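Local structure of assembly chaperone of ribosomal protein L4 (Acl4) (Chaetomium thermophilum, 5TQB) at residues B[41-52]-B[61-71]; B[85-93]-B[105-116]. The protein probably acts as a dedicated chaperone that binds newly made ribosomal protein L4 and keeps it soluble until it is assembled into the ribosome. All blocks are in the same frame, centred on the assembly; numbering follows the deposited sequence.

Contact 1. Residues B[41-52]-B[61-71]; sequences AGAALTLLGQIH and ARNYYAAAVKV
The Tyr-64 ring takes Leu-48 CB over the centre of one face, a CH-pi contact of 3.8 Å to the ring centroid, and meets Leu-45 CD2 at its edge. Its CE2 in turn lies over one face of the His-52 imidazole, toward the rim, with the two planes inclined at 42°. At its own edge that imidazole uses ND1 to donate to Leu-48 O (2.8 Å), a bond close to the ring plane that fixes the ring's rotation. The phenol of Tyr-64 reaches Arg-28 on helix 20-32. Tyr-65 lays one face against Gly-49 CA, 3.9 Å from the ring centroid, where the glycine leaves room for the ring. Close by, Ala-61 CB comes within 3.7 Å of Gly-49 O. Leu-45 is a knob among Tyr-64, Ala-67, Ala-68 and Val-71. With CG anti to the carbonyl carbon (chi1 -67°), the side chain extends over helix 61-71, where both methyls reach Ala-67 CB and CD1 also meets Val-71 CG2. Ala-68 CB rests 3.9 Å from Gly-42 O. Small Gly-49, Ala-61 and Ala-68 with Tyr-65 laid on the glycine, on antiparallel helix segments whose axes come within 7.7 Å, are characteristic of the helix A-helix B hairpin of a tetratricopeptide repeat, as predicted here.

Contact 2. Residues B[85-93]-B[105-116]; sequences PEKFLWLAQ and WFERGATVLRAQ
Pro-85 wedges its ring among Val-112, Leu-113 and Gln-116. Its CG meets Leu-113 CD2 at 3.5 Å, while CB faces Val-112 CG1 and CD approaches the amide of Gln-116, whose OE1 accepts a hydrogen bond from Lys-141 NZ on helix 131-156. Phe-88 follows as a knob among Trp-105, Arg-108, Gly-109 and Val-112. Trp-105 CZ3 stands 3.9 Å from Phe-88 CD1 at the ring edge, and Phe-88 CE1 lies over a face of the Arg-108 guanidinium, toward its rim. The bent chain of Arg-108, turned at chi2 (-128°) and chi3, brings NH1 to 3.7 Å from Phe-88 CE1. Leu-89 extends CD2 to Gly-109 CA (3.8 Å), into the room left by the glycine. Leu-91 spreads over the indole: CB lies above its centre, and CD1 sits over the six-membered ring, 3.8 Å from the centroid. An alanine in place of Trp-105 would probably leave Leu-91 without the flat surface it rests on and open a gap beside the Phe-88 edge. Ala-92 CB sits over the centre of the Phe-106 face, only 3.3 Å from its centroid and 9° off the normal, a tight CH-pi contact. Gln-93 closes the row with CG near Phe-106 CZ, its amide directed to the neighbouring protein chain. The contact is thus almost wholly apolar, with aliphatic groups set on aromatic faces, so shape complementarity and burial of hydrophobic surface, more than polar pairing, probably hold these helices together.

How the contacts relate
Both contacts are buried antiparallel helix pairs with nearly the same spacing and crossing angle. They are consecutive helix pairs, stacked side by side much as in TPR-like arrays: helix 86-94 of contact 2 packs against helix 58-71 of contact 1. Glu-86 bridges them, its carboxylate probably taking hydrogen bonds from Gln-50 and Tyr-65, while Trp-90 stacks on Tyr-65 and Leu-91 packs on Val-69. Contact 1 is built around glycines, alanines and tyrosines within the predicted repeat, and it leans on helices 4-16 and 20-32. Contact 2, nearer the centre of the chain, relies on larger hydrophobic side chains and is backed by helix 131-156; more of its residues also reach the second protein chain.

Contact 1. Residues B[41-52]-B[61-71]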
loop_
_atom_site.group_PDB
_atom_site.type_symbol
_atom_site.label_atom_id
_atom_site.label_comp_id
_atom_site.label_asym_id
_atom_site.label_seq_id
_atom_site.Cartn_x
_atom_site.Cartn_y
_atom_site.Cartn_z
ATOM N N ALA B 41 -26.950 16.193 1.299
ATOM C CA ALA B 41 -26.514 16.140 2.694
ATOM C C ALA B 41 -25.708 14.870 2.985
ATOM O O ALA B 41 -24.644 14.930 3.602
ATOM C CB ALA B 41 -27.712 16.240 3.624
ATOM N N GLY B 42 -26.200 13.732 2.511
ATOM C CA GLY B 42 -25.532 12.465 2.738
ATOM C C GLY B 42 -24.140 12.414 2.146
ATOM O O GLY B 42 -23.183 12.001 2.805
ATOM N N ALA B 43 -24.026 12.829 0.890
ATOM C CA ALA B 43 -22.743 12.835 0.203
ATOM C C ALA B 43 -21.795 13.832 0.859
ATOM O O ALA B 43 -20.603 13.575 0.979
ATOM C CB ALA B 43 -22.938 13.176 -1.266
ATOM N N ALA B 44 -22.336 14.970 1.285
ATOM C CA ALA B 44 -21.529 16.012 1.913
ATOM C C ALA B 44 -20.975 15.558 3.263
ATOM O O ALA B 44 -19.803 15.774 3.574
ATOM C CB ALA B 44 -22.344 17.276 2.081
ATOM N N LEU B 45 -21.829 14.942 4.069
ATOM C CA LEU B 45 -21.410 14.442 5.370
ATOM C C LEU B 45 -20.441 13.274 5.203
ATOM O O LEU B 45 -19.486 13.135 5.966
ATOM C CB LEU B 45 -22.633 14.032 6.189
ATOM C CG LEU B 45 -23.529 15.205 6.589
ATOM C CD1 LEU B 45 -24.922 14.727 6.987
ATOM C CD2 LEU B 45 -22.879 15.993 7.717
ATOM N N THR B 46 -20.679 12.444 4.194
ATOM C CA THR B 46 -19.771 11.346 3.888
ATOM C C THR B 46 -18.379 11.894 3.597
ATOM O O THR B 46 -17.385 11.400 4.135
ATOM C CB THR B 46 -20.268 10.539 2.677
ATOM O OG1 THR B 46 -21.481 9.867 3.025
ATOM C CG2 THR B 46 -19.248 9.506 2.236
ATOM N N LEU B 47 -18.320 12.925 2.755
ATOM C CA LEU B 47 -17.052 13.521 2.355
ATOM C C LEU B 47 -16.328 14.116 3.552
ATOM O O LEU B 47 -15.128 13.922 3.724
ATOM C CB LEU B 47 -17.283 14.598 1.297
ATOM C CG LEU B 47 -16.048 15.366 0.833
ATOM C CD1 LEU B 47 -15.030 14.424 0.232
ATOM C CD2 LEU B 47 -16.443 16.437 -0.174
ATOM N N LEU B 48 -17.065 14.846 4.379
ATOM C CA LEU B 48 -16.502 15.394 5.603
ATOM C C LEU B 48 -15.995 14.270 6.512
ATOM O O LEU B 48 -15.044 14.454 7.272
ATOM C CB LEU B 48 -17.544 16.248 6.328
ATOM C CG LEU B 48 -17.682 17.683 5.814
ATOM C CD1 LEU B 48 -18.981 18.306 6.301
ATOM C CD2 LEU B 48 -16.499 18.517 6.259
ATOM N N GLY B 49 -16.626 13.102 6.412
ATOM C CA GLY B 49 -16.207 11.939 7.170
ATOM C C GLY B 49 -14.875 11.400 6.684
ATOM O O GLY B 49 -13.971 11.165 7.488
ATOM N N GLN B 50 -14.767 11.192 5.370
ATOM C CA GLN B 50 -13.525 10.738 4.743
ATOM C C GLN B 50 -12.372 11.672 5.089
ATOM O O GLN B 50 -11.268 11.226 5.391
ATOM C CB GLN B 50 -13.651 10.709 3.215
ATOM C CG GLN B 50 -14.730 9.800 2.658
ATOM C CD GLN B 50 -14.992 10.039 1.174
ATOM O OE1 GLN B 50 -14.395 10.919 0.561
ATOM N NE2 GLN B 50 -15.891 9.251 0.597
ATOM N N ILE B 51 -12.636 12.972 5.029
ATOM C CA ILE B 51 -11.593 13.970 5.221
ATOM C C ILE B 51 -11.026 13.901 6.626
ATOM O O ILE B 51 -9.813 13.936 6.816
ATOM C CB ILE B 51 -12.119 15.395 4.943
ATOM C CG1 ILE B 51 -12.417 15.557 3.453
ATOM C CG2 ILE B 51 -11.100 16.452 5.372
ATOM C CD1 ILE B 51 -13.285 16.774 3.112
ATOM N N HIS B 52 -11.908 13.798 7.611
ATOM C CA HIS B 52 -11.473 13.777 8.995
ATOM C C HIS B 52 -10.857 12.432 9.381
ATOM O O HIS B 52 -10.100 12.349 10.345
ATOM C CB HIS B 52 -12.630 14.165 9.913
ATOM C CG HIS B 52 -12.934 15.630 9.884
ATOM N ND1 HIS B 52 -13.641 16.224 8.861
ATOM C CD2 HIS B 52 -12.597 16.626 10.737
ATOM C CE1 HIS B 52 -13.742 17.520 9.094
ATOM N NE2 HIS B 52 -13.118 17.790 10.227
ATOM N N ALA B 61 -14.838 12.286 12.579
ATOM C CA ALA B 61 -15.229 11.380 11.509
ATOM C C ALA B 61 -16.469 10.566 11.875
ATOM O O ALA B 61 -17.342 10.352 11.032
ATOM C CB ALA B 61 -14.087 10.462 11.162
ATOM N N ARG B 62 -16.549 10.120 13.128
ATOM C CA ARG B 62 -17.687 9.320 13.573
ATOM C C ARG B 62 -18.973 10.142 13.549
ATOM O O ARG B 62 -20.015 9.672 13.086
ATOM C CB ARG B 62 -17.447 8.755 14.979
ATOM C CG ARG B 62 -18.564 7.841 15.466
ATOM C CD ARG B 62 -18.322 7.303 16.883
ATOM N NE ARG B 62 -17.031 6.624 17.020
ATOM C CZ ARG B 62 -15.943 7.158 17.570
ATOM N NH1 ARG B 62 -15.960 8.395 18.057
ATOM N NH2 ARG B 62 -14.822 6.453 17.637
ATOM N N ASN B 63 -18.899 11.367 14.052
ATOM C CA ASN B 63 -20.066 12.243 14.086
ATOM C C ASN B 63 -20.591 12.575 12.683
ATOM O O ASN B 63 -21.802 12.629 12.463
ATOM C CB ASN B 63 -19.737 13.524 14.857
ATOM C CG ASN B 63 -19.380 13.257 16.309
ATOM O OD1 ASN B 63 -20.002 12.423 16.971
ATOM N ND2 ASN B 63 -18.367 13.958 16.809
ATOM N N TYR B 64 -19.683 12.776 11.733
ATOM C CA TYR B 64 -20.071 13.107 10.365
ATOM C C TYR B 64 -20.709 11.905 9.680
ATOM O O TYR B 64 -21.743 12.026 9.021
ATOM C CB TYR B 64 -18.861 13.584 9.557
ATOM C CG TYR B 64 -18.466 15.024 9.816
ATOM C CD1 TYR B 64 -19.369 16.057 9.611
ATOM C CD2 TYR B 64 -17.186 15.351 10.239
ATOM C CE1 TYR B 64 -19.016 17.367 9.838
ATOM C CE2 TYR B 64 -16.822 16.663 10.466
ATOM C CZ TYR B 64 -17.744 17.668 10.261
ATOM O OH TYR B 64 -17.400 18.982 10.482
ATOM N N TYR B 65 -20.082 10.746 9.839
ATOM C CA TYR B 65 -20.592 9.516 9.254
ATOM C C TYR B 65 -21.931 9.146 9.893
ATOM O O TYR B 65 -22.823 8.637 9.218
ATOM C CB TYR B 65 -19.574 8.381 9.426
ATOM C CG TYR B 65 -18.485 8.343 8.371
ATOM C CD1 TYR B 65 -18.797 8.361 7.017
ATOM C CD2 TYR B 65 -17.142 8.286 8.728
ATOM C CE1 TYR B 65 -17.807 8.326 6.051
ATOM C CE2 TYR B 65 -16.142 8.248 7.767
ATOM C CZ TYR B 65 -16.481 8.267 6.430
ATOM O OH TYR B 65 -15.491 8.229 5.466
ATOM N N ALA B 66 -22.073 9.418 11.187
ATOM C CA ALA B 66 -23.326 9.159 11.897
ATOM C C ALA B 66 -24.449 10.068 11.393
ATOM O O ALA B 66 -25.587 9.628 11.210
ATOM C CB ALA B 66 -23.129 9.350 13.392
ATOM N N ALA B 67 -24.126 11.339 11.177
ATOM C CA ALA B 67 -25.101 12.301 10.677
ATOM C C ALA B 67 -25.525 11.933 9.260
ATOM O O ALA B 67 -26.675 12.134 8.873
ATOM C CB ALA B 67 -24.524 13.702 10.711
ATOM N N ALA B 68 -24.595 11.382 8.490
ATOM C CA ALA B 68 -24.895 10.948 7.133
ATOM C C ALA B 68 -25.919 9.817 7.147
ATOM O O ALA B 68 -26.804 9.756 6.287
ATOM C CB ALA B 68 -23.623 10.513 6.424
ATOM N N VAL B 69 -25.809 8.933 8.133
ATOM C CA VAL B 69 -26.748 7.824 8.265
ATOM C C VAL B 69 -28.146 8.335 8.593
ATOM O O VAL B 69 -29.132 7.875 8.021
ATOM C CB VAL B 69 -26.288 6.830 9.349
ATOM C CG1 VAL B 69 -27.376 5.803 9.659
ATOM C CG2 VAL B 69 -25.022 6.127 8.903
ATOM N N LYS B 70 -28.228 9.284 9.518
ATOM C CA LYS B 70 -29.515 9.829 9.925
ATOM C C LYS B 70 -30.235 10.484 8.748
ATOM O O LYS B 70 -31.458 10.572 8.739
ATOM C CB LYS B 70 -29.336 10.827 11.071
ATOM C CG LYS B 70 -28.972 10.166 12.394
ATOM C CD LYS B 70 -28.476 11.175 13.420
ATOM C CE LYS B 70 -27.885 10.479 14.637
ATOM N NZ LYS B 70 -27.017 11.388 15.438
ATOM N N VAL B 71 -29.470 10.923 7.751
ATOM C CA VAL B 71 -30.031 11.514 6.536
ATOM C C VAL B 71 -30.475 10.445 5.533
ATOM O O VAL B 71 -31.369 10.683 4.729
ATOM C CB VAL B 71 -29.001 12.446 5.858
ATOM C CG1 VAL B 71 -29.461 12.874 4.471
ATOM C CG2 VAL B 71 -28.742 13.669 6.722
#

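Contact 2. Residues B[85-93]-B[105-116]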
loop_
_atom_site.group_PDB
_atom_site.type_symbol
_atom_site.label_atom_id
_atom_site.label_comp_id
_atom_site.label_asym_id
_atom_site.label_seq_id
_atom_site.Cartn_x
_atom_site.Cartn_y
_atom_site.Cartn_z
ATOM N N PRO B 85 -22.876 3.133 0.704
ATOM C CA PRO B 85 -22.757 2.232 1.859
ATOM C C PRO B 85 -21.516 2.488 2.718
ATOM O O PRO B 85 -21.418 1.944 3.822
ATOM C CB PRO B 85 -22.679 0.849 1.209
ATOM C CG PRO B 85 -22.116 1.099 -0.144
ATOM C CD PRO B 85 -22.630 2.437 -0.571
ATOM N N GLU B 86 -20.603 3.315 2.214
ATOM C CA GLU B 86 -19.318 3.586 2.854
ATOM C C GLU B 86 -19.472 4.022 4.307
ATOM O O GLU B 86 -18.717 3.579 5.179
ATOM C CB GLU B 86 -18.566 4.663 2.060
ATOM C CG GLU B 86 -17.210 5.061 2.632
ATOM C CD GLU B 86 -16.583 6.246 1.910
ATOM O OE1 GLU B 86 -16.913 6.467 0.726
ATOM O OE2 GLU B 86 -15.765 6.960 2.533
ATOM N N LYS B 87 -20.451 4.883 4.565
ATOM C CA LYS B 87 -20.669 5.410 5.911
ATOM C C LYS B 87 -21.005 4.321 6.941
ATOM O O LYS B 87 -20.634 4.436 8.111
ATOM C CB LYS B 87 -21.765 6.479 5.898
ATOM C CG LYS B 87 -23.094 6.027 5.316
ATOM C CD LYS B 87 -24.052 7.206 5.171
ATOM C CE LYS B 87 -25.376 6.802 4.537
ATOM N NZ LYS B 87 -25.250 6.483 3.085
ATOM N N PHE B 88 -21.707 3.274 6.517
ATOM C CA PHE B 88 -22.047 2.182 7.426
ATOM C C PHE B 88 -20.792 1.411 7.806
ATOM O O PHE B 88 -20.601 1.047 8.966
ATOM C CB PHE B 88 -23.064 1.232 6.787
ATOM C CG PHE B 88 -24.369 1.887 6.443
ATOM C CD1 PHE B 88 -25.300 2.163 7.426
ATOM C CD2 PHE B 88 -24.664 2.225 5.134
ATOM C CE1 PHE B 88 -26.504 2.767 7.112
ATOM C CE2 PHE B 88 -25.865 2.827 4.812
ATOM C CZ PHE B 88 -26.786 3.097 5.804
ATOM N N LEU B 89 -19.935 1.178 6.816
ATOM C CA LEU B 89 -18.733 0.377 7.005
ATOM C C LEU B 89 -17.737 1.096 7.901
ATOM O O LEU B 89 -17.060 0.465 8.717
ATOM C CB LEU B 89 -18.093 0.040 5.654
ATOM C CG LEU B 89 -19.039 -0.564 4.609
ATOM C CD1 LEU B 89 -18.297 -0.863 3.313
ATOM C CD2 LEU B 89 -19.726 -1.822 5.127
ATOM N N TRP B 90 -17.649 2.417 7.760
ATOM C CA TRP B 90 -16.740 3.196 8.593
ATOM C C TRP B 90 -17.202 3.245 10.041
ATOM O O TRP B 90 -16.379 3.232 10.953
ATOM C CB TRP B 90 -16.573 4.618 8.056
ATOM C CG TRP B 90 -15.434 4.744 7.095
ATOM C CD1 TRP B 90 -15.515 5.002 5.759
ATOM C CD2 TRP B 90 -14.042 4.597 7.391
ATOM N NE1 TRP B 90 -14.259 5.030 5.206
ATOM C CE2 TRP B 90 -13.336 4.788 6.187
ATOM C CE3 TRP B 90 -13.321 4.327 8.560
ATOM C CZ2 TRP B 90 -11.947 4.715 6.116
ATOM C CZ3 TRP B 90 -11.939 4.259 8.487
ATOM C CH2 TRP B 90 -11.268 4.453 7.274
ATOM N N LEU B 91 -18.514 3.323 10.252
ATOM C CA LEU B 91 -19.068 3.356 11.604
ATOM C C LEU B 91 -18.800 2.044 12.329
ATOM O O LEU B 91 -18.638 2.026 13.553
ATOM C CB LEU B 91 -20.567 3.632 11.566
ATOM C CG LEU B 91 -20.959 5.095 11.349
ATOM C CD1 LEU B 91 -22.419 5.192 10.963
ATOM C CD2 LEU B 91 -20.683 5.914 12.604
ATOM N N ALA B 92 -18.749 0.957 11.563
ATOM C CA ALA B 92 -18.454 -0.368 12.099
ATOM C C ALA B 92 -17.022 -0.435 12.626
ATOM O O ALA B 92 -16.779 -0.972 13.706
ATOM C CB ALA B 92 -18.672 -1.428 11.026
ATOM N N GLN B 93 -16.079 0.118 11.867
ATOM C CA GLN B 93 -14.675 0.106 12.265
ATOM C C GLN B 93 -14.396 1.100 13.379
ATOM O O GLN B 93 -13.550 0.862 14.246
ATOM C CB GLN B 93 -13.773 0.427 11.078
ATOM C CG GLN B 93 -13.577 -0.739 10.136
ATOM C CD GLN B 93 -12.607 -0.449 9.000
ATOM O OE1 GLN B 93 -12.494 -1.244 8.067
ATOM N NE2 GLN B 93 -11.901 0.681 9.071
ATOM N N TRP B 105 -23.437 -2.674 12.129
ATOM C CA TRP B 105 -23.121 -1.672 11.116
ATOM C C TRP B 105 -22.669 -2.318 9.804
ATOM O O TRP B 105 -23.076 -1.893 8.718
ATOM C CB TRP B 105 -22.041 -0.713 11.623
ATOM C CG TRP B 105 -22.543 0.333 12.573
ATOM C CD1 TRP B 105 -22.132 0.536 13.857
ATOM C CD2 TRP B 105 -23.546 1.323 12.310
ATOM N NE1 TRP B 105 -22.816 1.590 14.411
ATOM C CE2 TRP B 105 -23.693 2.089 13.484
ATOM C CE3 TRP B 105 -24.335 1.635 11.197
ATOM C CZ2 TRP B 105 -24.594 3.148 13.578
ATOM C CZ3 TRP B 105 -25.233 2.685 11.293
ATOM C CH2 TRP B 105 -25.353 3.430 12.474
ATOM N N PHE B 106 -21.832 -3.347 9.909
ATOM C CA PHE B 106 -21.324 -4.047 8.735
ATOM C C PHE B 106 -22.471 -4.692 7.969
ATOM O O PHE B 106 -22.493 -4.677 6.736
ATOM C CB PHE B 106 -20.319 -5.131 9.147
ATOM C CG PHE B 106 -18.917 -4.624 9.390
ATOM C CD1 PHE B 106 -18.180 -5.084 10.476
ATOM C CD2 PHE B 106 -18.319 -3.728 8.521
ATOM C CE1 PHE B 106 -16.885 -4.639 10.701
ATOM C CE2 PHE B 106 -17.028 -3.277 8.741
ATOM C CZ PHE B 106 -16.311 -3.734 9.832
ATOM N N GLU B 107 -23.417 -5.268 8.706
ATOM C CA GLU B 107 -24.558 -5.942 8.098
ATOM C C GLU B 107 -25.415 -4.950 7.326
ATOM O O GLU B 107 -25.859 -5.237 6.217
ATOM C CB GLU B 107 -25.399 -6.658 9.159
ATOM C CG GLU B 107 -24.863 -8.028 9.549
ATOM C CD GLU B 107 -25.705 -8.715 10.617
ATOM O OE1 GLU B 107 -26.684 -8.106 11.100
ATOM O OE2 GLU B 107 -25.384 -9.869 10.973
ATOM N N ARG B 108 -25.641 -3.782 7.915
ATOM C CA ARG B 108 -26.377 -2.723 7.238
ATOM C C ARG B 108 -25.670 -2.328 5.949
ATOM O O ARG B 108 -26.315 -2.054 4.935
ATOM C CB ARG B 108 -26.511 -1.501 8.144
ATOM C CG ARG B 108 -27.524 -1.681 9.264
ATOM C CD ARG B 108 -28.534 -0.551 9.312
ATOM N NE ARG B 108 -28.247 0.420 10.364
ATOM C CZ ARG B 108 -28.676 1.679 10.356
ATOM N NH1 ARG B 108 -29.394 2.141 9.338
ATOM N NH2 ARG B 108 -28.377 2.486 11.364
ATOM N N GLY B 109 -24.341 -2.312 5.992
ATOM C CA GLY B 109 -23.545 -1.958 4.833
ATOM C C GLY B 109 -23.608 -3.028 3.762
ATOM O O GLY B 109 -23.700 -2.729 2.568
ATOM N N ALA B 110 -23.551 -4.283 4.194
ATOM C CA ALA B 110 -23.647 -5.410 3.277
ATOM C C ALA B 110 -25.006 -5.418 2.577
ATOM O O ALA B 110 -25.091 -5.692 1.379
ATOM C CB ALA B 110 -23.422 -6.717 4.020
ATOM N N THR B 111 -26.063 -5.107 3.326
ATOM C CA THR B 111 -27.419 -5.070 2.777
ATOM C C THR B 111 -27.520 -4.071 1.624
ATOM O O THR B 111 -28.075 -4.383 0.570
ATOM C CB THR B 111 -28.460 -4.693 3.855
ATOM O OG1 THR B 111 -28.438 -5.664 4.905
ATOM C CG2 THR B 111 -29.865 -4.638 3.268
ATOM N N VAL B 112 -26.983 -2.872 1.832
ATOM C CA VAL B 112 -26.996 -1.838 0.802
ATOM C C VAL B 112 -26.211 -2.299 -0.418
ATOM O O VAL B 112 -26.675 -2.161 -1.547
ATOM C CB VAL B 112 -26.403 -0.517 1.327
ATOM C CG1 VAL B 112 -26.320 0.528 0.216
ATOM C CG2 VAL B 112 -27.239 0.011 2.484
ATOM N N LEU B 113 -25.025 -2.851 -0.184
ATOM C CA LEU B 113 -24.180 -3.344 -1.268
ATOM C C LEU B 113 -24.863 -4.440 -2.084
ATOM O O LEU B 113 -24.832 -4.410 -3.313
ATOM C CB LEU B 113 -22.852 -3.869 -0.717
ATOM C CG LEU B 113 -21.844 -2.815 -0.258
ATOM C CD1 LEU B 113 -20.725 -3.461 0.558
ATOM C CD2 LEU B 113 -21.277 -2.054 -1.447
ATOM N N ARG B 114 -25.475 -5.409 -1.408
ATOM C CA ARG B 114 -26.128 -6.516 -2.103
ATOM C C ARG B 114 -27.264 -6.044 -3.007
ATOM O O ARG B 114 -27.465 -6.591 -4.094
ATOM C CB ARG B 114 -26.652 -7.548 -1.108
ATOM C CG ARG B 114 -25.779 -8.780 -1.006
ATOM C CD ARG B 114 -26.416 -9.818 -0.116
ATOM N NE ARG B 114 -26.408 -9.417 1.288
ATOM C CZ ARG B 114 -25.576 -9.891 2.210
ATOM N NH1 ARG B 114 -24.661 -10.803 1.899
ATOM N NH2 ARG B 114 -25.665 -9.452 3.457
ATOM N N ALA B 115 -27.999 -5.030 -2.558
ATOM C CA ALA B 115 -29.089 -4.460 -3.347
ATOM C C ALA B 115 -28.550 -3.735 -4.582
ATOM O O ALA B 115 -29.109 -3.849 -5.669
ATOM C CB ALA B 115 -29.917 -3.514 -2.498
ATOM N N GLN B 116 -27.459 -2.996 -4.404
ATOM C CA GLN B 116 -26.821 -2.286 -5.510
ATOM C C GLN B 116 -26.279 -3.264 -6.550
ATOM O O GLN B 116 -26.442 -3.057 -7.753
ATOM C CB GLN B 116 -25.690 -1.405 -4.987
ATOM C CG GLN B 116 -26.162 -0.214 -4.181
ATOM C CD GLN B 116 -25.012 0.581 -3.607
ATOM O OE1 GLN B 116 -23.898 0.075 -3.470
ATOM N NE2 GLN B 116 -25.273 1.836 -3.270
#